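Local coordinates for Lmo0740 protein (Listeria monocytogenes, PDB 4RFA), which probably acts as a Crp-family transcription activator, joining a cyclic nucleotide-binding-like beta domain to a C-terminal DNA-binding domain, at residues F180-Q183 against S184-A187; T33-L36 against N37-I40; A147-P150 against K151-I154; N65-K68 against T69-S73. All blocks are in the same frame, centred on the assembly; numbering follows the deposited sequence.

Interaction 1 of 4, residues F180-Q183 against S184-A187; sequences FINQ and SVLA
The backbone of Asn182 turns the chain into helix 183-189: Leu186 N donates to Asn182 O at 2.8 Å, with the N-H nearly straight at 168°, and Ala187 N reaches Gln183 O at 3.0 Å. Asn182 is the N-cap. Its CG sits between its own backbone N and carbonyl carbon (chi1 54°), which swings the amide oxygen over the first turn, where OD1 accepts from Val185 N at 2.9 Å, the donor lying nearly along the C=O axis. The same OD1 lies 3.2 Å from Val185 CG2, the two side chains crossing at about a right angle. The other methyl branch, Val185 CG1, stands anti to its backbone N and meets Ile181 CD1 at 4.1 Å, again with the side chains roughly perpendicular. Ile181 CG2 approaches Leu186 CD1 more loosely, at 4.5 Å. Around this, Val185 also packs on Ile72 and Phe75 of strand 72-76, whereas Leu186 faces Ile154 and Leu158 of helix 150-165. Two acceptors of one residue, a side-chain amide oxygen and a main-chain carbonyl, thus satisfy two successive N-H groups at the helix start, while the hydrophobic contact from Ile181 to Val185 ties the incoming loop to the first turn.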
# COMPACT_ATOMS: atom_id res chain seq x y z
N PHE A 180 2.49 -17.36 16.90
CA PHE A 180 2.54 -15.99 17.40
C PHE A 180 1.23 -15.19 17.21
O PHE A 180 1.02 -14.17 17.85
CB PHE A 180 3.77 -15.24 16.84
CG PHE A 180 3.66 -14.90 15.38
CD1 PHE A 180 2.96 -13.78 14.97
CD2 PHE A 180 4.28 -15.70 14.42
CE1 PHE A 180 2.87 -13.44 13.63
CE2 PHE A 180 4.18 -15.39 13.08
CZ PHE A 180 3.46 -14.27 12.67
N ILE A 181 0.35 -15.64 16.33
CA ILE A 181 -1.00 -15.08 16.23
C ILE A 181 -1.90 -15.66 17.34
O ILE A 181 -2.50 -16.76 17.20
CB ILE A 181 -1.67 -15.35 14.88
CG1 ILE A 181 -0.77 -14.96 13.68
CG2 ILE A 181 -3.01 -14.60 14.81
CD1 ILE A 181 -0.52 -13.51 13.51
N ASN A 182 -1.92 -14.94 18.46
CA ASN A 182 -2.80 -15.23 19.58
C ASN A 182 -3.86 -14.18 19.66
O ASN A 182 -3.98 -13.24 18.80
CB ASN A 182 -2.03 -15.29 20.92
CG ASN A 182 -1.19 -14.05 21.19
OD1 ASN A 182 -1.42 -12.99 20.65
ND2 ASN A 182 -0.24 -14.19 22.07
N GLN A 183 -4.67 -14.31 20.68
CA GLN A 183 -5.76 -13.39 20.92
C GLN A 183 -5.39 -11.92 20.97
O GLN A 183 -6.10 -11.05 20.42
CB GLN A 183 -6.50 -13.79 22.20
CG GLN A 183 -7.91 -13.25 22.27
CD GLN A 183 -8.71 -13.92 23.35
OE1 GLN A 183 -9.15 -15.08 23.23
NE2 GLN A 183 -8.88 -13.20 24.43
N SER A 184 -4.33 -11.61 21.69
CA SER A 184 -3.87 -10.22 21.81
C SER A 184 -3.39 -9.67 20.47
O SER A 184 -3.70 -8.53 20.09
CB SER A 184 -2.71 -10.14 22.84
OG SER A 184 -2.24 -8.81 22.92
N VAL A 185 -2.66 -10.49 19.72
CA VAL A 185 -2.16 -10.05 18.44
C VAL A 185 -3.33 -9.88 17.43
O VAL A 185 -3.43 -8.85 16.74
CB VAL A 185 -1.10 -11.00 17.93
CG1 VAL A 185 -0.75 -10.73 16.48
CG2 VAL A 185 0.16 -10.93 18.85
N LEU A 186 -4.24 -10.85 17.42
CA LEU A 186 -5.39 -10.79 16.54
C LEU A 186 -6.15 -9.54 16.82
O LEU A 186 -6.54 -8.88 15.88
CB LEU A 186 -6.28 -12.02 16.68
CG LEU A 186 -7.42 -12.20 15.69
CD1 LEU A 186 -6.85 -12.31 14.29
CD2 LEU A 186 -8.18 -13.47 16.06
N ALA A 187 -6.35 -9.21 18.09
CA ALA A 187 -7.05 -8.00 18.43
C ALA A 187 -6.38 -6.73 17.93
O ALA A 187 -7.05 -5.77 17.52
CB ALA A 187 -7.23 -7.89 19.92

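Interaction 2 of 4, residues T33-L36 against N37-I40; sequences TYTL and NEKI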
# COMPACT_ATOMS: atom_id res chain seq x y z
N THR A 33 20.27 -10.52 12.33
CA THR A 33 19.36 -11.45 12.96
C THR A 33 18.81 -10.79 14.22
O THR A 33 19.45 -9.97 14.86
CB THR A 33 20.01 -12.81 13.30
OG1 THR A 33 21.16 -12.60 14.10
CG2 THR A 33 20.48 -13.53 12.08
N TYR A 34 17.56 -11.11 14.52
CA TYR A 34 16.82 -10.45 15.53
C TYR A 34 16.08 -11.51 16.31
O TYR A 34 15.92 -12.63 15.83
CB TYR A 34 15.79 -9.56 14.92
CG TYR A 34 16.30 -8.34 14.26
CD1 TYR A 34 16.64 -8.35 12.89
CD2 TYR A 34 16.42 -7.16 14.99
CE1 TYR A 34 17.10 -7.19 12.28
CE2 TYR A 34 16.89 -6.02 14.39
CZ TYR A 34 17.20 -6.03 13.04
OH TYR A 34 17.65 -4.85 12.51
N THR A 35 15.62 -11.13 17.50
CA THR A 35 14.79 -11.99 18.37
C THR A 35 13.48 -11.30 18.74
O THR A 35 13.30 -10.06 18.60
CB THR A 35 15.50 -12.26 19.72
OG1 THR A 35 15.85 -11.01 20.33
CG2 THR A 35 16.69 -13.15 19.55
N LEU A 36 12.61 -12.10 19.35
CA LEU A 36 11.26 -11.67 19.70
C LEU A 36 11.24 -10.27 20.35
O LEU A 36 12.03 -9.97 21.20
CB LEU A 36 10.69 -12.74 20.60
CG LEU A 36 9.33 -12.55 21.28
CD1 LEU A 36 9.06 -13.65 22.33
CD2 LEU A 36 9.24 -11.21 21.99
N ASN A 37 10.33 -9.41 19.94
CA ASN A 37 10.19 -8.03 20.48
C ASN A 37 11.27 -7.03 20.18
O ASN A 37 11.07 -5.84 20.44
CB ASN A 37 9.87 -7.97 21.98
CG ASN A 37 8.40 -8.22 22.28
OD1 ASN A 37 8.07 -8.77 23.34
ND2 ASN A 37 7.52 -7.87 21.35
N GLU A 38 12.37 -7.44 19.60
CA GLU A 38 13.30 -6.44 19.11
C GLU A 38 12.64 -5.58 18.06
O GLU A 38 11.78 -6.08 17.35
CB GLU A 38 14.49 -7.12 18.47
CG GLU A 38 15.40 -7.77 19.47
CD GLU A 38 16.70 -8.11 18.81
OE1 GLU A 38 16.94 -9.31 18.53
OE2 GLU A 38 17.43 -7.16 18.48
N LYS A 39 13.07 -4.32 17.97
CA LYS A 39 12.66 -3.40 16.93
C LYS A 39 13.64 -3.41 15.76
O LYS A 39 14.82 -3.35 15.93
CB LYS A 39 12.58 -1.98 17.50
CG LYS A 39 11.45 -1.75 18.51
CD LYS A 39 10.23 -1.10 17.86
CE LYS A 39 8.94 -1.43 18.59
NZ LYS A 39 9.08 -1.24 20.07
N ILE A 40 13.13 -3.46 14.55
CA ILE A 40 13.96 -3.33 13.35
C ILE A 40 13.98 -1.84 12.99
O ILE A 40 12.93 -1.21 12.84
CB ILE A 40 13.36 -4.20 12.22
CG1 ILE A 40 13.45 -5.69 12.60
CG2 ILE A 40 14.03 -3.94 10.88
CD1 ILE A 40 12.59 -6.58 11.74
O HOH W 1 19.39 -7.69 16.83
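Glu38 folds back on Thr35 across a type II beta turn that runs from Thr35 to Glu38. The turn is closed by Glu38 N, which donates to Thr35 O at 3.0 Å with an N-H...O angle of 156°. The carboxylate then returns to the residue that supplied this acceptor. With CG anti to the Glu38 carbonyl carbon and the chain extended beyond it, OE1 arrives beside Thr35 and takes two bonds. Glu38 OE1 accepts from Thr35 OG1 at 2.7 Å and from Thr35 N at 2.5 Å, a length so short that it is doubtful in detail. The hydroxyl meets OE1 on its anti side, 25° out of the carboxylate plane. Glu38 OE2 accepts from a water at 2.6 Å, and that water also donates to Thr33 O; both carboxylate oxygens thus have partners, which would limit rotation of the carboxylate about CG-CD. The apolar half of the contact belongs to Tyr34. Ile40 CG1 stands 3.8 Å from the centroid of the Tyr34 ring and 10° off its normal, a CH-pi contact over the face. The turn leads out of strand 29-35, an outermost strand of the four-stranded antiparallel sheet. Tyr34 pairs by backbone bonds with Leu104 of the adjacent strand 103-110, and beyond the turn Asn37 and Glu38 bond to Val99, and Ile40 to Ile97, so the chain leaves the first sheet at the turn and runs along the edge of strand 95-99 of the three-stranded one.

Interaction 3 of 4, residues A147-P150 against K151-I154; sequences AKTP and KERI
Glu152 reaches back along its own helix to Thr149, and its side chain can be followed outward atom by atom. Glu152 CB lies 3.5 Å from Thr149 OG1. CG, anti to the Glu152 carbonyl carbon (chi1 -65°), comes closer to the same hydroxyl oxygen, and CD rests near both Thr149 OG1 and Lys148 CD. At the tip Glu152 OE1 accepts from Thr149 N at 2.8 Å, with the N-H...O angle at 166° and the anti lone pair in use. Glu152 OE1 also accepts from Thr149 OG1 at 3.1 Å, this donor standing 32° out of the carboxylate plane. OE2 faces Lys148 CD, and Lys148 NZ is 4.5 Å from Glu152 OE2, where the opposite charges would probably attract, though beyond a salt bridge. In return Glu152 N donates to Thr149 OG1 at 3.1 Å. This reciprocal pair is a capping box: Thr149, the N-cap, caps the first turn of helix 150-165, and Glu152 caps the Thr149 backbone N-H. Pro150, which has no N-H to satisfy, follows directly. Arg153 N continues the helix by bonding to Thr149 O at 2.9 Å. The Arg153 guanidinium lies with one face over Pro150 CA, and at its edge, in plane, Arg153 NH1 makes a weak hydrogen bond to Lys148 O at 2.7 Å; the stronger polar partner of Arg153 is Cys190 O, which accepts from NE. The tip of Lys151 leads away from the loop, its NZ forming salt bridges with Glu203 and Glu207, while Arg153 also packs against Ala147 of the second subunit.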
# COMPACT_ATOMS: atom_id res chain seq x y z
N ALA A 147 -14.40 1.15 7.40
CA ALA A 147 -15.87 1.16 7.55
C ALA A 147 -16.53 -0.19 7.87
O ALA A 147 -17.68 -0.41 7.52
CB ALA A 147 -16.54 1.78 6.29
N LYS A 148 -15.80 -1.14 8.46
CA LYS A 148 -16.40 -2.41 8.80
C LYS A 148 -16.51 -2.54 10.30
O LYS A 148 -15.73 -1.93 11.05
CB LYS A 148 -15.55 -3.57 8.29
CG LYS A 148 -15.34 -3.68 6.80
CD LYS A 148 -16.59 -3.83 5.99
CE LYS A 148 -16.15 -4.15 4.56
NZ LYS A 148 -17.32 -4.48 3.73
N THR A 149 -17.45 -3.35 10.74
CA THR A 149 -17.62 -3.66 12.15
C THR A 149 -16.47 -4.58 12.62
O THR A 149 -15.78 -5.18 11.82
CB THR A 149 -18.92 -4.43 12.39
OG1 THR A 149 -18.86 -5.65 11.63
CG2 THR A 149 -20.13 -3.64 11.92
N PRO A 150 -16.29 -4.71 13.92
CA PRO A 150 -15.24 -5.62 14.35
C PRO A 150 -15.43 -7.05 13.88
O PRO A 150 -14.47 -7.71 13.53
CB PRO A 150 -15.27 -5.51 15.87
CG PRO A 150 -15.74 -4.09 16.11
CD PRO A 150 -16.78 -3.86 15.03
N LYS A 151 -16.67 -7.49 13.80
CA LYS A 151 -16.97 -8.84 13.34
C LYS A 151 -16.59 -9.04 11.90
O LYS A 151 -16.02 -10.06 11.50
CB LYS A 151 -18.47 -9.14 13.51
CG LYS A 151 -18.92 -10.49 12.93
CD LYS A 151 -18.93 -11.60 13.97
CE LYS A 151 -19.41 -12.94 13.41
NZ LYS A 151 -20.88 -13.07 13.38
N GLU A 152 -16.95 -8.09 11.07
CA GLU A 152 -16.52 -8.17 9.70
C GLU A 152 -15.02 -8.14 9.59
O GLU A 152 -14.46 -8.81 8.75
CB GLU A 152 -17.11 -7.02 8.92
CG GLU A 152 -18.62 -7.10 8.82
CD GLU A 152 -19.17 -5.85 8.20
OE1 GLU A 152 -18.85 -4.74 8.70
OE2 GLU A 152 -19.85 -5.99 7.18
N ARG A 153 -14.36 -7.32 10.40
CA ARG A 153 -12.90 -7.26 10.35
C ARG A 153 -12.21 -8.56 10.72
O ARG A 153 -11.19 -8.92 10.13
CB ARG A 153 -12.40 -6.15 11.26
CG ARG A 153 -12.79 -4.79 10.74
CD ARG A 153 -11.94 -3.66 11.26
NE ARG A 153 -11.91 -3.50 12.72
CZ ARG A 153 -12.74 -2.76 13.45
NH1 ARG A 153 -13.78 -2.12 12.89
NH2 ARG A 153 -12.52 -2.65 14.75
N ILE A 154 -12.74 -9.28 11.70
CA ILE A 154 -12.06 -10.49 12.16
C ILE A 154 -12.09 -11.58 11.09
O ILE A 154 -11.11 -12.32 10.90
CB ILE A 154 -12.62 -10.98 13.52
CG1 ILE A 154 -11.71 -12.05 14.11
CG2 ILE A 154 -14.05 -11.49 13.41
CD1 ILE A 154 -12.12 -12.45 15.50

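Interaction 4 of 4, residues N65-K68 against T69-S73; sequences NLRK and TNYIS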
# COMPACT_ATOMS: atom_id res chain seq x y z
N ASN A 65 0.52 7.08 21.18
CA ASN A 65 0.93 7.16 22.60
C ASN A 65 -0.23 7.25 23.60
O ASN A 65 -0.01 7.08 24.79
CB ASN A 65 1.90 8.31 22.80
CG ASN A 65 3.22 8.08 22.09
OD1 ASN A 65 3.89 9.03 21.67
ND2 ASN A 65 3.62 6.83 21.97
N LEU A 66 -1.44 7.52 23.12
CA LEU A 66 -2.63 7.34 23.93
C LEU A 66 -2.92 5.86 24.22
O LEU A 66 -3.65 5.55 25.15
CB LEU A 66 -3.86 7.91 23.21
CG LEU A 66 -4.40 9.31 23.49
CD1 LEU A 66 -5.72 9.47 22.75
CD2 LEU A 66 -4.58 9.56 24.98
N ARG A 67 -2.40 4.95 23.39
CA ARG A 67 -2.63 3.52 23.56
C ARG A 67 -1.46 2.78 24.18
O ARG A 67 -0.30 2.96 23.76
CB ARG A 67 -2.94 2.86 22.23
CG ARG A 67 -4.23 3.36 21.61
CD ARG A 67 -4.49 2.66 20.30
NE ARG A 67 -4.31 1.23 20.48
CZ ARG A 67 -5.16 0.45 21.14
NH1 ARG A 67 -6.27 0.95 21.66
NH2 ARG A 67 -4.90 -0.86 21.26
N LYS A 68 -1.76 1.94 25.17
CA LYS A 68 -0.74 1.15 25.85
C LYS A 68 -0.10 0.15 24.87
O LYS A 68 1.11 0.09 24.74
CB LYS A 68 -1.34 0.41 27.05
CG LYS A 68 -0.30 -0.20 27.98
CD LYS A 68 -0.87 -1.32 28.84
CE LYS A 68 -1.02 -2.61 28.04
NZ LYS A 68 -1.29 -3.79 28.92
N THR A 69 -0.93 -0.62 24.17
CA THR A 69 -0.43 -1.52 23.11
C THR A 69 -0.96 -1.02 21.78
O THR A 69 -2.14 -0.81 21.59
CB THR A 69 -0.80 -3.02 23.33
OG1 THR A 69 -2.11 -3.30 22.84
CG2 THR A 69 -0.72 -3.37 24.81
N ASN A 70 -0.06 -0.78 20.85
CA ASN A 70 -0.47 -0.27 19.60
C ASN A 70 -1.12 -1.34 18.75
O ASN A 70 -0.81 -2.53 18.85
CB ASN A 70 0.72 0.26 18.83
CG ASN A 70 1.32 1.53 19.43
OD1 ASN A 70 0.62 2.38 19.98
ND2 ASN A 70 2.63 1.67 19.26
N TYR A 71 -1.98 -0.88 17.86
CA TYR A 71 -2.52 -1.70 16.82
C TYR A 71 -1.40 -2.10 15.87
O TYR A 71 -0.37 -1.45 15.79
CB TYR A 71 -3.57 -0.91 16.05
CG TYR A 71 -4.81 -0.57 16.83
CD1 TYR A 71 -5.28 -1.40 17.84
CD2 TYR A 71 -5.56 0.57 16.52
CE1 TYR A 71 -6.45 -1.10 18.54
CE2 TYR A 71 -6.74 0.88 17.21
CZ TYR A 71 -7.17 0.04 18.22
OH TYR A 71 -8.33 0.32 18.92
N ILE A 72 -1.65 -3.13 15.10
CA ILE A 72 -0.71 -3.60 14.10
C ILE A 72 -1.32 -3.30 12.76
O ILE A 72 -2.46 -3.72 12.50
CB ILE A 72 -0.51 -5.10 14.22
CG1 ILE A 72 0.19 -5.42 15.53
CG2 ILE A 72 0.17 -5.66 12.98
CD1 ILE A 72 0.11 -6.89 15.94
N SER A 73 -0.57 -2.60 11.92
CA SER A 73 -1.08 -2.16 10.63
C SER A 73 -0.93 -3.26 9.64
O SER A 73 -1.80 -3.47 8.82
CB SER A 73 -0.28 -0.93 10.11
OG SER A 73 -0.37 0.11 11.08
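A cation-pi stack at the protein surface joins Arg67, in the loop after strand 58-62, to Tyr71, just before strand 72-76. The Arg67 guanidinium lies nearly flat on the Tyr71 ring, with planes 23° apart and Arg67 CZ 3.8 Å from the Tyr71 ring centroid. Arg67 NE stands over the centre of the Tyr71 ring, while CZ is displaced, 31° off the normal, and Arg67 NH2 comes to 3.1 Å from Tyr71 CE1, at the rim of the guanidinium face. The bend of the Arg67 chain at chi3 brings the flat group round to the ring. Arg67 NH2 also makes a weak hydrogen bond to Thr69 O at 2.8 Å, the N-H...O angle being only 122°, so the same end of the guanidinium touches both a carbonyl and a ring. Asn70, whose CA lies at the edge of the guanidinium, is held by its own side chain: OD1 accepts from Asp64 N, while ND2 makes weak hydrogen bonds to Glu61 and Glu63. Asn70 O accepts from Arg188 NE of helix 183-189. Backbone pairing of Tyr71 with Leu62 and of Ser73 with Val60 makes this the loop of an antiparallel beta hairpin, strands 58-62 and 72-76, in the beta domain of a Crp-like protein.

Along the chain the contacts come in the order interaction 2, interaction 4, interaction 3, interaction 1. The first two belong to the beta domain, at strand 29-35 and at the hairpin of strands 58-62 and 72-76, with centres 18 Å apart; the last two cap the starts of helices 150-165 and 183-189 in the C-terminal part, 16 Å apart. Interaction 1 is the junction: Val185 CG1 packs on Ile72 CD1 of interaction 4 at 4.0 Å, and Leu186 CD2 on Ile154 CD1 of interaction 3 at 4.1 Å. Interactions 2 and 3 are the farthest pair, about 30 Å between centres. Helix 183-189 thus lies at the interface of the two domains, consistent with coupling between them as in Crp-type regulators.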